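Local coordinates for protein dsvD (Desulfovibrio vulgaris, PDB 1UCR) that is of unconfirmed function but may play an essential role in dissimilatory sulfite reduction and, through its winged-helix motif, possibly interacts with DNA, at residues S16-K19 with S20-F24; R37-K40 with K41-A45. One frame throughout, in Å; residues are numbered along the deposited sequence.

Interaction 1. Residues S16-K19 with S20-F24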
loop_
_atom_site.group_PDB
_atom_site.type_symbol
_atom_site.label_atom_id
_atom_site.label_comp_id
_atom_site.label_asym_id
_atom_site.label_seq_id
_atom_site.Cartn_x
_atom_site.Cartn_y
_atom_site.Cartn_z
ATOM N N SER B 16 0.042 3.578 15.903
ATOM C CA SER B 16 0.272 4.665 16.832
ATOM C C SER B 16 1.349 5.629 16.349
ATOM O O SER B 16 2.348 5.181 15.786
ATOM C CB SER B 16 0.708 4.131 18.210
ATOM O OG SER B 16 -0.323 3.299 18.750
ATOM N N GLY B 17 1.116 6.924 16.589
ATOM C CA GLY B 17 2.092 7.949 16.209
ATOM C C GLY B 17 2.283 8.019 14.705
ATOM O O GLY B 17 3.376 8.355 14.224
ATOM N N SER B 18 1.224 7.737 13.900
ATOM C CA SER B 18 1.353 7.730 12.435
ATOM C C SER B 18 0.293 8.631 11.792
ATOM O O SER B 18 -0.597 9.249 12.406
ATOM C CB SER B 18 1.356 6.255 12.002
ATOM O OG SER B 18 1.695 6.147 10.610
ATOM N N LYS B 19 0.352 8.806 10.482
ATOM C CA LYS B 19 -0.662 9.549 9.711
ATOM C C LYS B 19 -0.451 9.131 8.282
ATOM O O LYS B 19 0.370 8.291 7.912
ATOM C CB LYS B 19 -0.531 11.051 9.973
ATOM C CG LYS B 19 0.839 11.604 9.606
ATOM C CD LYS B 19 0.965 13.022 10.185
ATOM C CE LYS B 19 2.310 13.661 9.935
ATOM N NZ LYS B 19 2.616 14.094 8.529
ATOM N N SER B 20 -1.298 9.679 7.398
ATOM C CA SER B 20 -1.433 9.082 6.076
ATOM C C SER B 20 -0.244 9.390 5.185
ATOM O O SER B 20 -0.067 8.637 4.215
ATOM C CB SER B 20 -2.732 9.575 5.384
ATOM O OG SER B 20 -2.672 11.006 5.173
ATOM N N LYS B 21 0.472 10.479 5.486
ATOM C CA LYS B 21 1.633 10.869 4.626
ATOM C C LYS B 21 2.626 11.648 5.458
ATOM O O LYS B 21 2.301 12.276 6.459
ATOM C CB LYS B 21 1.190 11.623 3.379
ATOM C CG LYS B 21 0.394 12.876 3.695
ATOM C CD LYS B 21 -0.139 13.572 2.396
ATOM C CE LYS B 21 -0.873 14.838 2.766
ATOM N NZ LYS B 21 -1.480 15.531 1.599
ATOM N N PHE B 22 3.890 11.608 5.027
ATOM C CA PHE B 22 5.015 12.226 5.691
ATOM C C PHE B 22 5.855 12.972 4.647
ATOM O O PHE B 22 5.895 12.594 3.487
ATOM C CB PHE B 22 5.860 11.175 6.404
ATOM C CG PHE B 22 5.211 10.635 7.646
ATOM C CD1 PHE B 22 4.335 9.549 7.564
ATOM C CD2 PHE B 22 5.492 11.183 8.907
ATOM C CE1 PHE B 22 3.741 9.017 8.705
ATOM C CE2 PHE B 22 4.890 10.642 10.046
ATOM C CZ PHE B 22 4.070 9.549 9.933
ATOM N N TYR B 23 6.531 14.034 5.072
ATOM C CA TYR B 23 7.432 14.771 4.195
ATOM C C TYR B 23 8.624 13.953 3.762
ATOM O O TYR B 23 9.087 13.098 4.497
ATOM C CB TYR B 23 7.985 16.019 4.943
ATOM C CG TYR B 23 6.873 17.009 5.219
ATOM C CD1 TYR B 23 6.459 17.258 6.532
ATOM C CD2 TYR B 23 6.249 17.717 4.206
ATOM C CE1 TYR B 23 5.448 18.194 6.779
ATOM C CE2 TYR B 23 5.248 18.603 4.412
ATOM C CZ TYR B 23 4.854 18.840 5.736
ATOM O OH TYR B 23 3.810 19.733 5.927
ATOM N N PHE B 24 9.181 14.309 2.605
ATOM C CA PHE B 24 10.480 13.745 2.234
ATOM C C PHE B 24 11.461 13.799 3.379
ATOM O O PHE B 24 12.123 12.822 3.717
ATOM C CB PHE B 24 10.999 14.552 1.027
ATOM C CG PHE B 24 12.407 14.089 0.657
ATOM C CD1 PHE B 24 12.652 12.790 0.188
ATOM C CD2 PHE B 24 13.499 14.906 0.823
ATOM C CE1 PHE B 24 13.933 12.356 -0.101
ATOM C CE2 PHE B 24 14.808 14.513 0.492
ATOM C CZ PHE B 24 15.028 13.217 0.027
#

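Interaction 2. Residues R37-K40 with K41-A45. With SO4 (sulfate ion), chain E.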
loop_
_atom_site.group_PDB
_atom_site.type_symbol
_atom_site.label_atom_id
_atom_site.label_comp_id
_atom_site.label_asym_id
_atom_site.label_seq_id
_atom_site.Cartn_x
_atom_site.Cartn_y
_atom_site.Cartn_z
ATOM N N ARG B 37 20.028 11.783 -1.490
ATOM C CA ARG B 37 19.698 11.389 -2.864
ATOM C C ARG B 37 19.218 9.953 -2.909
ATOM O O ARG B 37 18.322 9.579 -3.696
ATOM C CB ARG B 37 20.936 11.528 -3.811
ATOM C CG ARG B 37 21.321 12.937 -4.163
ATOM C CD ARG B 37 22.686 13.005 -4.847
ATOM N NE ARG B 37 23.649 12.936 -3.738
ATOM C CZ ARG B 37 24.893 12.510 -3.827
ATOM N NH1 ARG B 37 25.262 12.129 -5.042
ATOM N NH2 ARG B 37 25.602 12.516 -2.721
ATOM N N GLU B 38 19.852 9.092 -2.077
ATOM C CA GLU B 38 19.442 7.678 -2.077
ATOM C C GLU B 38 18.062 7.539 -1.429
ATOM O O GLU B 38 17.258 6.709 -1.880
ATOM C CB GLU B 38 20.509 6.855 -1.354
ATOM C CG GLU B 38 20.179 5.372 -1.329
ATOM C CD GLU B 38 20.126 4.679 -2.674
ATOM O OE1 GLU B 38 19.762 3.463 -2.656
ATOM O OE2 GLU B 38 20.442 5.246 -3.753
ATOM N N VAL B 39 17.741 8.317 -0.397
ATOM C CA VAL B 39 16.384 8.274 0.165
ATOM C C VAL B 39 15.381 8.644 -0.911
ATOM O O VAL B 39 14.342 8.011 -1.085
ATOM C CB VAL B 39 16.271 9.167 1.421
ATOM C CG1 VAL B 39 14.839 9.123 1.959
ATOM C CG2 VAL B 39 17.267 8.745 2.494
ATOM N N LYS B 40 15.684 9.697 -1.690
ATOM C CA LYS B 40 14.774 10.068 -2.774
ATOM C C LYS B 40 14.636 8.932 -3.765
ATOM O O LYS B 40 13.531 8.624 -4.199
ATOM C CB LYS B 40 15.282 11.345 -3.470
ATOM C CG LYS B 40 14.382 11.767 -4.646
ATOM C CD LYS B 40 12.953 12.210 -4.344
ATOM C CE LYS B 40 12.913 13.533 -3.539
ATOM N NZ LYS B 40 11.443 13.985 -3.427
ATOM N N LYS B 41 15.734 8.254 -4.124
ATOM C CA LYS B 41 15.632 7.141 -5.075
ATOM C C LYS B 41 14.804 6.002 -4.537
ATOM O O LYS B 41 13.991 5.425 -5.264
ATOM C CB LYS B 41 17.052 6.675 -5.450
ATOM C CG LYS B 41 17.834 7.621 -6.374
ATOM C CD LYS B 41 17.327 7.632 -7.800
ATOM C CE LYS B 41 18.105 8.528 -8.751
ATOM N NZ LYS B 41 19.580 8.288 -8.845
ATOM N N ILE B 42 15.006 5.630 -3.266
ATOM C CA ILE B 42 14.207 4.489 -2.813
ATOM C C ILE B 42 12.750 4.816 -2.654
ATOM O O ILE B 42 11.902 3.960 -2.973
ATOM C CB ILE B 42 14.768 3.798 -1.589
ATOM C CG1 ILE B 42 14.611 4.607 -0.356
ATOM C CG2 ILE B 42 16.202 3.297 -1.778
ATOM C CD1 ILE B 42 14.989 3.831 0.902
ATOM N N LEU B 43 12.425 6.035 -2.210
ATOM C CA LEU B 43 11.020 6.420 -2.135
ATOM C C LEU B 43 10.390 6.433 -3.528
ATOM O O LEU B 43 9.232 5.999 -3.708
ATOM C CB LEU B 43 10.905 7.822 -1.482
ATOM C CG LEU B 43 11.231 7.842 0.008
ATOM C CD1 LEU B 43 11.282 9.291 0.475
ATOM C CD2 LEU B 43 10.193 7.084 0.837
ATOM N N THR B 44 11.128 6.937 -4.522
ATOM C CA THR B 44 10.581 7.012 -5.866
ATOM C C THR B 44 10.347 5.629 -6.413
ATOM O O THR B 44 9.315 5.411 -7.071
ATOM C CB THR B 44 11.591 7.783 -6.768
ATOM O OG1 THR B 44 11.790 9.091 -6.227
ATOM C CG2 THR B 44 11.015 7.925 -8.143
ATOM N N ALA B 45 11.260 4.681 -6.165
ATOM C CA ALA B 45 11.040 3.317 -6.632
ATOM C C ALA B 45 9.823 2.706 -5.982
ATOM O O ALA B 45 9.047 2.026 -6.644
ATOM C CB ALA B 45 12.273 2.492 -6.278
HETATM S S SO4 E . 23.469 13.827 -0.049
HETATM O O1 SO4 E . 22.559 13.273 -1.050
HETATM O O2 SO4 E . 23.158 13.300 1.319
HETATM O O3 SO4 E . 23.502 15.310 -0.060
HETATM O O4 SO4 E . 24.875 13.398 -0.325
#

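Interaction 1. Residues S16-K19 with S20-F24
Lys19 lays its side chain over one face of the Phe22 ring, a compact example of how a long cationic side chain can serve an aromatic ring and a backbone carbonyl at once. CG starts out between the backbone N and the carbonyl carbon (chi1 59°), which brings the methylene chain above the ring. There CG sits 4.2 Å from the ring centroid of Phe22, a CH-pi contact displaced toward the rim, and its nearest ring atom is CZ. The chain runs extended through CD and then bends at its last torsion (chi4 72°). This bend turns the ammonium toward the backbone: Lys19 NZ donates to Lys21 O at 2.8 Å, in the carbonyl plane. The same nitrogen stays 4.5 Å from the Phe22 centroid, still over the face, and adds a cation-pi interaction.

The main chain of Lys19 closes on the ring as well, its O lying 3.5 Å from Phe22 CE1, while Ser18 OG approaches that carbon at the ring edge, 4.0 Å away. Ser20 sits in the turn between Lys19 and Lys21, and its side chain packs on Gln71 of the second subunit. Phe22 belongs to the short edge strand 22-23, bonded through its backbone to Tyr63, and meets Phe11 of helix 3-12 edge-to-face. The lysine thus joins the end of the loop to the first strand of the winged-helix sheet. Its ammonium is probably stabilised both by the carbonyl dipole and by the ring's pi electrons, which would favour the bent end of the chain.

Interaction 2. Residues R37-K40 with K41-A45
Arg37 and Lys41 are joined by one of five successive i to i+4 backbone bonds in 37-45, and the arginine side chain then departs to grip a sulfate ion, probably acquired from the crystallisation liquor. From CB the chain takes CG anti to the carbonyl carbon (chi1 -73°). CB and CG both pass sulfate O1, CG at 3.4 Å, and CD lies a little farther from it. A bend at chi3 then brings the guanidinium edge round to the anion. Arg37 NE donates to sulfate O1 at 2.9 Å, while NH2 reaches sulfate O4 at 2.7 Å with a nearly straight N-H...O angle of 167°. The sulfur lies in the guanidinium plane. O1 also accepts from the backbone N of Arg37, and Gln36 N supplies another bond to the ion, so backbone amides at the start of the helix share the anion with the side chain.

This helix, 36-48, belongs to the winged-helix motif, in which a helix of this kind commonly presents its surface to DNA; an anion held at its start is consistent with a phosphate-binding role, though that remains unproven here. Its other flank faces inward: Val39 and Leu43 lie side by side, CG1 of Val39 3.9 Å from CD1 of Leu43, against helix 24-30. Farther along, Lys40 O accepts two donors from opposite faces of its plane, Thr44 N at 3.0 Å and Thr44 OG1 at 2.7 Å, the hydroxyl standing above the carbonyl plane. Lys40 NZ turns elsewhere, to the hydroxyl of Tyr63. Exposed Glu38 crosses buried Ile42 at about a right angle, its OE1 3.7 Å from Ile42 CG2, and Ile42 itself packs on Ala4 of helix 3-12.

Interaction 1 precedes interaction 2 along the chain, and their centres lie about 17 Å apart on opposite sides of the chain's centre. The first joins the loop after helix 3-12 to strand 22-23, an outer strand of the three-stranded antiparallel sheet; the second lies within helix 36-48. Phe24, opening helix 24-30, bridges them: its CE1 packs 3.9 Å from Val39 CG1 and its CD1 lies 3.8 Å from Leu43 CD1, while its ring also engages Lys40 in a cation-pi interaction. Strand 60-65 is a second shared neighbour, pairing with Phe22 and receiving Lys40 at Tyr63. One small winged-helix domain thus links its sheet edge to the helix that commonly faces DNA in this fold, a role only possible here.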